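Local coordinates for L protein (CAS virus, PDB 5MV0) that probably acts as the cap-snatching endonuclease of the viral polymerase, cutting capped host RNA to obtain primers for viral transcription, at residues L9-I14 with S28-D33; I99-A104 with W136-I141. One frame throughout, in Å; residues are numbered along the deposited sequence. Where two conformers were deposited one is given.

Contact 1: residues L9-I14 with S28-D33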
ATOM      1  N   LEU B   9      -8.547  -6.020  13.815  1.00 16.84           N
ATOM      2  CA  LEU B   9      -7.851  -6.961  12.951  1.00 16.82           C
ATOM      3  C   LEU B   9      -8.157  -6.686  11.483  1.00 14.16           C
ATOM      4  O   LEU B   9      -7.262  -6.731  10.633  1.00 18.25           O
ATOM      5  CB  LEU B   9      -8.242  -8.387  13.336  1.00 13.50           C
ATOM      6  CG  LEU B   9      -7.430  -9.521  12.698  1.00 20.10           C
ATOM      7  CD1 LEU B   9      -5.911  -9.352  12.996  1.00 17.16           C
ATOM      8  CD2 LEU B   9      -7.932 -10.887  13.178  1.00 22.44           C
ATOM      9  N   LEU B  10      -9.418  -6.392  11.165  1.00 15.31           N
ATOM     10  CA  LEU B  10      -9.776  -6.116   9.777  1.00 14.11           C
ATOM     11  C   LEU B  10      -9.086  -4.852   9.269  1.00 12.63           C
ATOM     12  O   LEU B  10      -8.690  -4.785   8.101  1.00 14.43           O
ATOM     13  CB  LEU B  10     -11.300  -6.014   9.650  1.00 12.02           C
ATOM     14  CG  LEU B  10     -11.886  -5.713   8.266  1.00 14.38           C
ATOM     15  CD1 LEU B  10     -11.440  -6.762   7.250  1.00 12.61           C
ATOM     16  CD2 LEU B  10     -13.406  -5.673   8.368  1.00 12.80           C
ATOM     17  N   LYS B  11      -8.917  -3.841  10.128  1.00 12.44           N
ATOM     18  CA  LYS B  11      -8.153  -2.662   9.711  1.00 17.65           C
ATOM     19  C   LYS B  11      -6.735  -3.046   9.314  1.00 13.07           C
ATOM     20  O   LYS B  11      -6.205  -2.572   8.301  1.00 12.66           O
ATOM     21  CB  LYS B  11      -8.121  -1.615  10.828  1.00 18.72           C
ATOM     22  CG  LYS B  11      -9.456  -0.921  11.046  1.00 24.60           C
ATOM     23  CD  LYS B  11      -9.315   0.342  11.888  1.00 32.18           C
ATOM     24  CE  LYS B  11      -9.058   0.015  13.343  1.00 39.79           C
ATOM     25  NZ  LYS B  11      -9.800   0.971  14.232  1.00 45.29           N
ATOM     26  N   ASN B  12      -6.113  -3.923  10.095  1.00 13.33           N
ATOM     27  CA  ASN B  12      -4.766  -4.368   9.774  1.00 11.70           C
ATOM     28  C   ASN B  12      -4.727  -5.144   8.452  1.00 15.21           C
ATOM     29  O   ASN B  12      -3.820  -4.938   7.635  1.00 11.70           O
ATOM     30  CB  ASN B  12      -4.239  -5.203  10.935  1.00 13.99           C
ATOM     31  CG  ASN B  12      -2.839  -5.722  10.687  1.00 17.68           C
ATOM     32  OD1 ASN B  12      -2.665  -6.848  10.228  1.00 17.76           O
ATOM     33  ND2 ASN B  12      -1.837  -4.903  10.990  1.00 17.04           N
ATOM     34  N   VAL B  13      -5.707  -6.028   8.217  1.00 13.55           N
ATOM     35  CA  VAL B  13      -5.799  -6.735   6.934  1.00 13.93           C
ATOM     36  C   VAL B  13      -5.884  -5.736   5.783  1.00 13.67           C
ATOM     37  O   VAL B  13      -5.150  -5.835   4.792  1.00 13.38           O
ATOM     38  CB  VAL B  13      -7.014  -7.688   6.924  1.00 14.50           C
ATOM     39  CG1 VAL B  13      -7.288  -8.212   5.496  1.00 13.17           C
ATOM     40  CG2 VAL B  13      -6.834  -8.834   7.923  1.00 13.31           C
ATOM     41  N   ILE B  14      -6.781  -4.754   5.890  1.00 10.96           N
ATOM     42  CA  ILE B  14      -6.938  -3.791   4.799  1.00 11.55           C
ATOM     43  C   ILE B  14      -5.653  -2.991   4.606  1.00 12.49           C
ATOM     44  O   ILE B  14      -5.193  -2.775   3.472  1.00 13.41           O
ATOM     45  CB  ILE B  14      -8.149  -2.877   5.072  1.00 12.78           C
ATOM     46  CG1 ILE B  14      -9.456  -3.690   5.025  1.00 13.40           C
ATOM     47  CG2 ILE B  14      -8.177  -1.739   4.092  1.00 14.53           C
ATOM     48  CD1 ILE B  14     -10.698  -2.846   5.345  1.00 14.36           C
ATOM     49  N   SER B  28     -10.312   2.689  -1.791  1.00 21.70           N
ATOM     50  CA  SER B  28     -10.643   2.038  -0.538  1.00 17.75           C
ATOM     51  C   SER B  28     -10.643   3.053   0.591  1.00 25.23           C
ATOM     52  O   SER B  28     -10.471   4.260   0.385  1.00 26.11           O
ATOM     53  CB  SER B  28      -9.679   0.880  -0.256  1.00 22.17           C
ATOM     54  OG  SER B  28     -10.304  -0.076   0.592  1.00 26.25           O
ATOM     55  N   SER B  29     -10.853   2.547   1.800  1.00 23.93           N
ATOM     56  CA  SER B  29     -10.991   3.410   2.959  1.00 27.41           C
ATOM     57  C   SER B  29     -10.804   2.572   4.204  1.00 25.59           C
ATOM     58  O   SER B  29     -11.117   1.376   4.230  1.00 21.96           O
ATOM     59  CB  SER B  29     -12.359   4.103   3.005  1.00 34.98           C
ATOM     60  OG  SER B  29     -13.418   3.157   2.949  1.00 32.74           O
ATOM     61  N   ILE B  30     -10.299   3.220   5.239  1.00 18.86           N
ATOM     62  CA  ILE B  30     -10.059   2.579   6.512  1.00 24.46           C
ATOM     63  C   ILE B  30     -10.657   3.489   7.581  1.00 27.27           C
ATOM     64  O   ILE B  30     -10.207   4.626   7.758  1.00 31.75           O
ATOM     65  CB  ILE B  30      -8.562   2.311   6.743  1.00 30.81           C
ATOM     66  CG1 ILE B  30      -8.363   1.588   8.055  1.00 29.22           C
ATOM     67  CG2 ILE B  30      -7.722   3.568   6.642  1.00 38.87           C
ATOM     68  CD1 ILE B  30      -8.505   0.158   7.849  1.00 37.84           C
ATOM     69  N   VAL B  31     -11.698   3.011   8.260  1.00 20.96           N
ATOM     70  CA  VAL B  31     -12.393   3.793   9.273  1.00 21.07           C
ATOM     71  C   VAL B  31     -12.538   2.933  10.522  1.00 25.73           C
ATOM     72  O   VAL B  31     -12.322   1.720  10.494  1.00 23.18           O
ATOM     73  CB  VAL B  31     -13.766   4.294   8.776  1.00 24.45           C
ATOM     74  CG1 VAL B  31     -13.576   5.188   7.576  1.00 23.80           C
ATOM     75  CG2 VAL B  31     -14.688   3.107   8.430  1.00 25.50           C
ATOM     76  N   ASP B  32     -12.904   3.582  11.633  1.00 22.53           N
ATOM     77  CA  ASP B  32     -13.091   2.864  12.892  1.00 23.20           C
ATOM     78  C   ASP B  32     -14.494   2.286  13.057  1.00 22.64           C
ATOM     79  O   ASP B  32     -14.686   1.385  13.879  1.00 27.34           O
ATOM     80  CB  ASP B  32     -12.783   3.785  14.082  1.00 35.77           C
ATOM     81  CG  ASP B  32     -11.293   4.111  14.212  1.00 35.99           C
ATOM     82  OD1 ASP B  32     -10.445   3.214  14.012  1.00 36.85           O
ATOM     83  OD2 ASP B  32     -10.969   5.280  14.513  1.00 50.59           O
ATOM     84  N   ASP B  33     -15.468   2.772  12.311  1.00 20.37           N
ATOM     85  CA  ASP B  33     -16.824   2.240  12.404  1.00 21.24           C
ATOM     86  C   ASP B  33     -16.874   0.798  11.901  1.00 16.97           C
ATOM     87  O   ASP B  33     -16.513   0.539  10.748  1.00 18.23           O
ATOM     88  CB  ASP B  33     -17.773   3.136  11.619  1.00 21.10           C
ATOM     89  CG  ASP B  33     -19.225   2.697  11.728  1.00 28.40           C
ATOM     90  OD1 ASP B  33     -20.032   3.458  12.292  1.00 34.91           O
ATOM     91  OD2 ASP B  33     -19.576   1.609  11.228  1.00 26.42           O
TER
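Lys11 and Ile30 meet at about a right angle, where an extended loop packs along a helix. The lysine can be followed outward from its root. CB is pressed against the end methyl of the isoleucine, with Lys11 CB and Ile30 CD1 3.5 Å apart, tighter than usual van der Waals contact. The same methyl also reaches the backbone of the helix at Lys11 CA. Next along the chain, CG still touches Ile30 CD1 and comes near Val31 O. CD is nearer that oxygen, with Lys11 CD 3.6 Å from Val31 O, a carbonyl oxygen that is buried here without a hydrogen-bonding partner. Bends at chi3 and chi4 then turn the tip toward the carboxylate of Asp32. There NZ forms a salt bridge with OD1, although the modelled separation is too short to be taken literally. One side chain thus does two jobs, its methylenes packing on the loop and its ammonium group pairing at the exposed end.

Ile30 reaches the helix because its CG1 is anti to the backbone N (chi1 -178°), which holds CD1 out toward the 9-14 turns. One turn beyond Lys11, Ile14 also touches this methyl, Ile14 CB lying 4.1 Å from Ile30 CD1.

Helix 34-57 touches both segments: Leu37 packs on Lys11 and Ile14, and Ser40 OG hydrogen-bonds Ser29 O. Asp33, at the N-cap of that helix, accepts from Lys36 N. Ile14 also packs on Leu161 of helix 155-170, while Ile30 lies against Asn12 of a second subunit, so this corner of the helical region continues into the assembly.

Contact 2: residues I99-A104 with W136-I141; sequences IIVLEA and WLFNII
The Phe138 ring touches two residues of the adjacent strand, Ile99 and Val101, at an oblique angle. With CG anti to the backbone N (chi1 -176°), the ring is carried across toward 99-104, where Phe138 CZ comes 3.7 Å from Val101 CG2. Nearer the start of the strand, Phe138 CD1 meets Ile99 CG2 at 3.8 Å. The other branch of that isoleucine serves Trp136, Ile99 CG1 approaching CE3 of the indole at 3.9 Å. Ile140 lies side by side with Val101, pointing the same way on this face. On the reverse face Ile100 CG2 touches Ile141 CD1 at 3.7 Å, and Leu102 CD1 rests near the carbonyl oxygen of Ile141.

Between the two layers of side chains runs a parallel ladder of five nearly straight backbone hydrogen bonds. It opens with Ile99 N to Leu137 O at 2.8 Å and closes with Glu103 N to Ile141 O. This last oxygen also takes a CA-H...O contact, 3.2 Å from Leu102 CA. The strands diverge by only 14°, and helices 110-122 and 127-133 connect them, making a beta-alpha-beta crossover within the PDDEXK-type nuclease fold.

Further out, helix 127-133 packs on Phe138 through Val127, Glu128 and Leu131. Helix 34-57 meets the reverse face, with Cys53, Cys54 and Leu57 against Leu102. Strand 98-106 is bonded on its other edge to 89-93, through Ile100 with Thr91 and Leu102 with Gly89. Glu103 OE2 is held by a salt bridge to Lys123 NZ and a hydrogen bond with Tyr124 OH, and the glutamate side chain touches Asp88. Asp88, in a Pro-Asp pair, and Glu103 are probably the acidic positions of the PD-(D/E)xK motif.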
ATOM      1  N   ILE B  99     -12.159  -2.392 -29.368  1.00 25.67           N
ATOM      2  CA  ILE B  99     -12.476  -1.996 -28.001  1.00 25.54           C
ATOM      3  C   ILE B  99     -12.769  -3.262 -27.213  1.00 25.49           C
ATOM      4  O   ILE B  99     -13.498  -4.137 -27.692  1.00 25.20           O
ATOM      5  CB  ILE B  99     -13.675  -1.035 -27.952  1.00 25.13           C
ATOM      6  CG1 ILE B  99     -13.317   0.292 -28.633  1.00 25.09           C
ATOM      7  CG2 ILE B  99     -14.137  -0.823 -26.503  1.00 20.69           C
ATOM      8  CD1 ILE B  99     -14.530   1.140 -28.995  1.00 22.94           C
ATOM      9  N   ILE B 100     -12.190  -3.370 -26.018  1.00 20.59           N
ATOM     10  CA  ILE B 100     -12.497  -4.453 -25.092  1.00 22.82           C
ATOM     11  C   ILE B 100     -13.152  -3.848 -23.854  1.00 26.28           C
ATOM     12  O   ILE B 100     -12.747  -2.775 -23.393  1.00 22.14           O
ATOM     13  CB  ILE B 100     -11.226  -5.244 -24.725  1.00 30.02           C
ATOM     14  CG1 ILE B 100     -10.572  -5.822 -25.991  1.00 35.63           C
ATOM     15  CG2 ILE B 100     -11.547  -6.349 -23.745  1.00 26.74           C
ATOM     16  CD1 ILE B 100      -9.179  -6.370 -25.767  1.00 39.31           C
ATOM     17  N   VAL B 101     -14.188  -4.509 -23.340  1.00 22.74           N
ATOM     18  CA  VAL B 101     -14.771  -4.151 -22.051  1.00 20.43           C
ATOM     19  C   VAL B 101     -14.874  -5.405 -21.195  1.00 26.42           C
ATOM     20  O   VAL B 101     -15.122  -6.508 -21.691  1.00 24.73           O
ATOM     21  CB  VAL B 101     -16.152  -3.470 -22.171  1.00 21.56           C
ATOM     22  CG1 VAL B 101     -16.034  -2.084 -22.796  1.00 24.35           C
ATOM     23  CG2 VAL B 101     -17.130  -4.361 -22.944  1.00 23.24           C
ATOM     24  N   LEU B 102     -14.681  -5.224 -19.891  1.00 24.05           N
ATOM     25  CA  LEU B 102     -14.674  -6.314 -18.933  1.00 20.41           C
ATOM     26  C   LEU B 102     -15.759  -6.090 -17.891  1.00 21.31           C
ATOM     27  O   LEU B 102     -15.916  -4.974 -17.378  1.00 21.37           O
ATOM     28  CB  LEU B 102     -13.303  -6.427 -18.243  1.00 17.54           C
ATOM     29  CG  LEU B 102     -13.309  -7.256 -16.954  1.00 20.09           C
ATOM     30  CD1 LEU B 102     -13.462  -8.735 -17.276  1.00 19.32           C
ATOM     31  CD2 LEU B 102     -12.050  -6.984 -16.138  1.00 20.33           C
ATOM     32  N   GLU B 103     -16.504  -7.149 -17.587  1.00 18.99           N
ATOM     33  CA  GLU B 103     -17.393  -7.209 -16.428  1.00 17.29           C
ATOM     34  C   GLU B 103     -16.930  -8.382 -15.576  1.00 22.95           C
ATOM     35  O   GLU B 103     -17.000  -9.538 -16.012  1.00 22.02           O
ATOM     36  CB  GLU B 103     -18.854  -7.379 -16.843  1.00 17.39           C
ATOM     37  CG  GLU B 103     -19.430  -6.212 -17.657  1.00 18.84           C
ATOM     38  CD  GLU B 103     -19.638  -4.956 -16.821  1.00 25.03           C
ATOM     39  OE1 GLU B 103     -19.515  -5.034 -15.576  1.00 27.98           O
ATOM     40  OE2 GLU B 103     -19.921  -3.893 -17.411  1.00 20.16           O
ATOM     41  N   ALA B 104     -16.453  -8.093 -14.368  1.00 21.50           N
ATOM     42  CA  ALA B 104     -15.891  -9.118 -13.494  1.00 18.30           C
ATOM     43  C   ALA B 104     -16.682  -9.195 -12.199  1.00 19.20           C
ATOM     44  O   ALA B 104     -17.091  -8.168 -11.645  1.00 19.23           O
ATOM     45  CB  ALA B 104     -14.415  -8.832 -13.180  1.00 20.72           C
ATOM     46  N   TRP B 136     -15.242  -1.474 -36.428  1.00 25.63           N
ATOM     47  CA  TRP B 136     -14.550  -1.748 -35.177  1.00 27.18           C
ATOM     48  C   TRP B 136     -14.973  -3.101 -34.614  1.00 26.80           C
ATOM     49  O   TRP B 136     -16.062  -3.607 -34.891  1.00 28.38           O
ATOM     50  CB  TRP B 136     -14.845  -0.653 -34.143  1.00 27.51           C
ATOM     51  CG  TRP B 136     -14.062   0.611 -34.345  1.00 31.28           C
ATOM     52  CD1 TRP B 136     -14.232   1.541 -35.337  1.00 35.13           C
ATOM     53  CD2 TRP B 136     -13.001   1.094 -33.520  1.00 30.97           C
ATOM     54  NE1 TRP B 136     -13.331   2.565 -35.183  1.00 34.39           N
ATOM     55  CE2 TRP B 136     -12.566   2.318 -34.072  1.00 33.54           C
ATOM     56  CE3 TRP B 136     -12.376   0.613 -32.363  1.00 30.53           C
ATOM     57  CZ2 TRP B 136     -11.538   3.063 -33.509  1.00 33.77           C
ATOM     58  CZ3 TRP B 136     -11.350   1.349 -31.809  1.00 27.96           C
ATOM     59  CH2 TRP B 136     -10.937   2.562 -32.385  1.00 38.62           C
ATOM     60  N   LEU B 137     -14.089  -3.684 -33.814  1.00 26.55           N
ATOM     61  CA  LEU B 137     -14.435  -4.827 -32.982  1.00 26.42           C
ATOM     62  C   LEU B 137     -14.790  -4.340 -31.579  1.00 24.27           C
ATOM     63  O   LEU B 137     -14.178  -3.405 -31.058  1.00 27.82           O
ATOM     64  CB  LEU B 137     -13.284  -5.837 -32.921  1.00 29.46           C
ATOM     65  CG  LEU B 137     -13.321  -7.061 -33.845  1.00 36.09           C
ATOM     66  CD1 LEU B 137     -13.781  -6.703 -35.246  1.00 35.05           C
ATOM     67  CD2 LEU B 137     -11.960  -7.749 -33.890  1.00 36.36           C
ATOM     68  N   PHE B 138     -15.793  -4.965 -30.980  1.00 23.07           N
ATOM     69  CA  PHE B 138     -16.232  -4.638 -29.627  1.00 29.08           C
ATOM     70  C   PHE B 138     -16.351  -5.964 -28.885  1.00 25.26           C
ATOM     71  O   PHE B 138     -17.322  -6.700 -29.063  1.00 27.34           O
ATOM     72  CB  PHE B 138     -17.548  -3.867 -29.640  1.00 29.03           C
ATOM     73  CG  PHE B 138     -18.001  -3.416 -28.275  1.00 29.84           C
ATOM     74  CD1 PHE B 138     -17.363  -2.370 -27.629  1.00 30.10           C
ATOM     75  CD2 PHE B 138     -19.062  -4.038 -27.645  1.00 24.84           C
ATOM     76  CE1 PHE B 138     -17.774  -1.952 -26.371  1.00 30.14           C
ATOM     77  CE2 PHE B 138     -19.483  -3.623 -26.393  1.00 30.37           C
ATOM     78  CZ  PHE B 138     -18.835  -2.573 -25.757  1.00 31.54           C
ATOM     79  N   ASN B 139     -15.358  -6.277 -28.062  1.00 26.39           N
ATOM     80  CA  ASN B 139     -15.292  -7.563 -27.383  0.52 28.12           C
ATOM     81  C   ASN B 139     -15.689  -7.381 -25.920  1.00 30.43           C
ATOM     82  O   ASN B 139     -14.998  -6.699 -25.152  1.00 28.44           O
ATOM     83  CB  ASN B 139     -13.900  -8.171 -27.530  0.52 29.46           C
ATOM     84  CG  ASN B 139     -13.549  -8.470 -28.984  0.52 30.92           C
ATOM     85  OD1 ASN B 139     -14.433  -8.586 -29.840  0.52 28.62           O
ATOM     86  ND2 ASN B 139     -12.258  -8.605 -29.265  0.52 31.55           N
ATOM     87  N   ILE B 140     -16.803  -7.998 -25.541  1.00 28.49           N
ATOM     88  CA  ILE B 140     -17.330  -7.927 -24.183  1.00 30.44           C
ATOM     89  C   ILE B 140     -16.866  -9.178 -23.457  1.00 34.07           C
ATOM     90  O   ILE B 140     -17.302 -10.286 -23.778  1.00 32.20           O
ATOM     91  CB  ILE B 140     -18.859  -7.827 -24.170  1.00 28.35           C
ATOM     92  CG1 ILE B 140     -19.325  -6.634 -24.994  1.00 27.12           C
ATOM     93  CG2 ILE B 140     -19.385  -7.744 -22.731  1.00 33.63           C
ATOM     94  CD1 ILE B 140     -20.759  -6.775 -25.484  1.00 30.98           C
ATOM     95  N   ILE B 141     -15.980  -9.011 -22.482  1.00 26.80           N
ATOM     96  CA  ILE B 141     -15.491 -10.122 -21.677  1.00 21.81           C
ATOM     97  C   ILE B 141     -16.214 -10.081 -20.338  1.00 29.72           C
ATOM     98  O   ILE B 141     -16.164  -9.074 -19.620  1.00 26.28           O
ATOM     99  CB  ILE B 141     -13.965 -10.058 -21.506  1.00 25.93           C
ATOM    100  CG1 ILE B 141     -13.305 -10.028 -22.887  1.00 26.71           C
ATOM    101  CG2 ILE B 141     -13.463 -11.257 -20.693  1.00 23.46           C
ATOM    102  CD1 ILE B 141     -11.784  -9.930 -22.874  1.00 27.65           C
TER

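From the N terminus, helix 4-20 comes first, and contact 1 closes the short excursion that follows it by returning the loop 28-33 to 9-14, just before helix 34-57 begins. The chain next runs along that long helix and through the antiparallel strand 89-93. Contact 2 then closes a larger loop, in which two helices separate 99-104 from 136-141. The two closures are in series, neither nested nor crossed, and lie on opposite sides of the chain's centre, with their centres 33 Å apart. Helix 34-57 spans the interval, packing near its start against contact 1 and near its end against contact 2, so it links the helical region to the sheet.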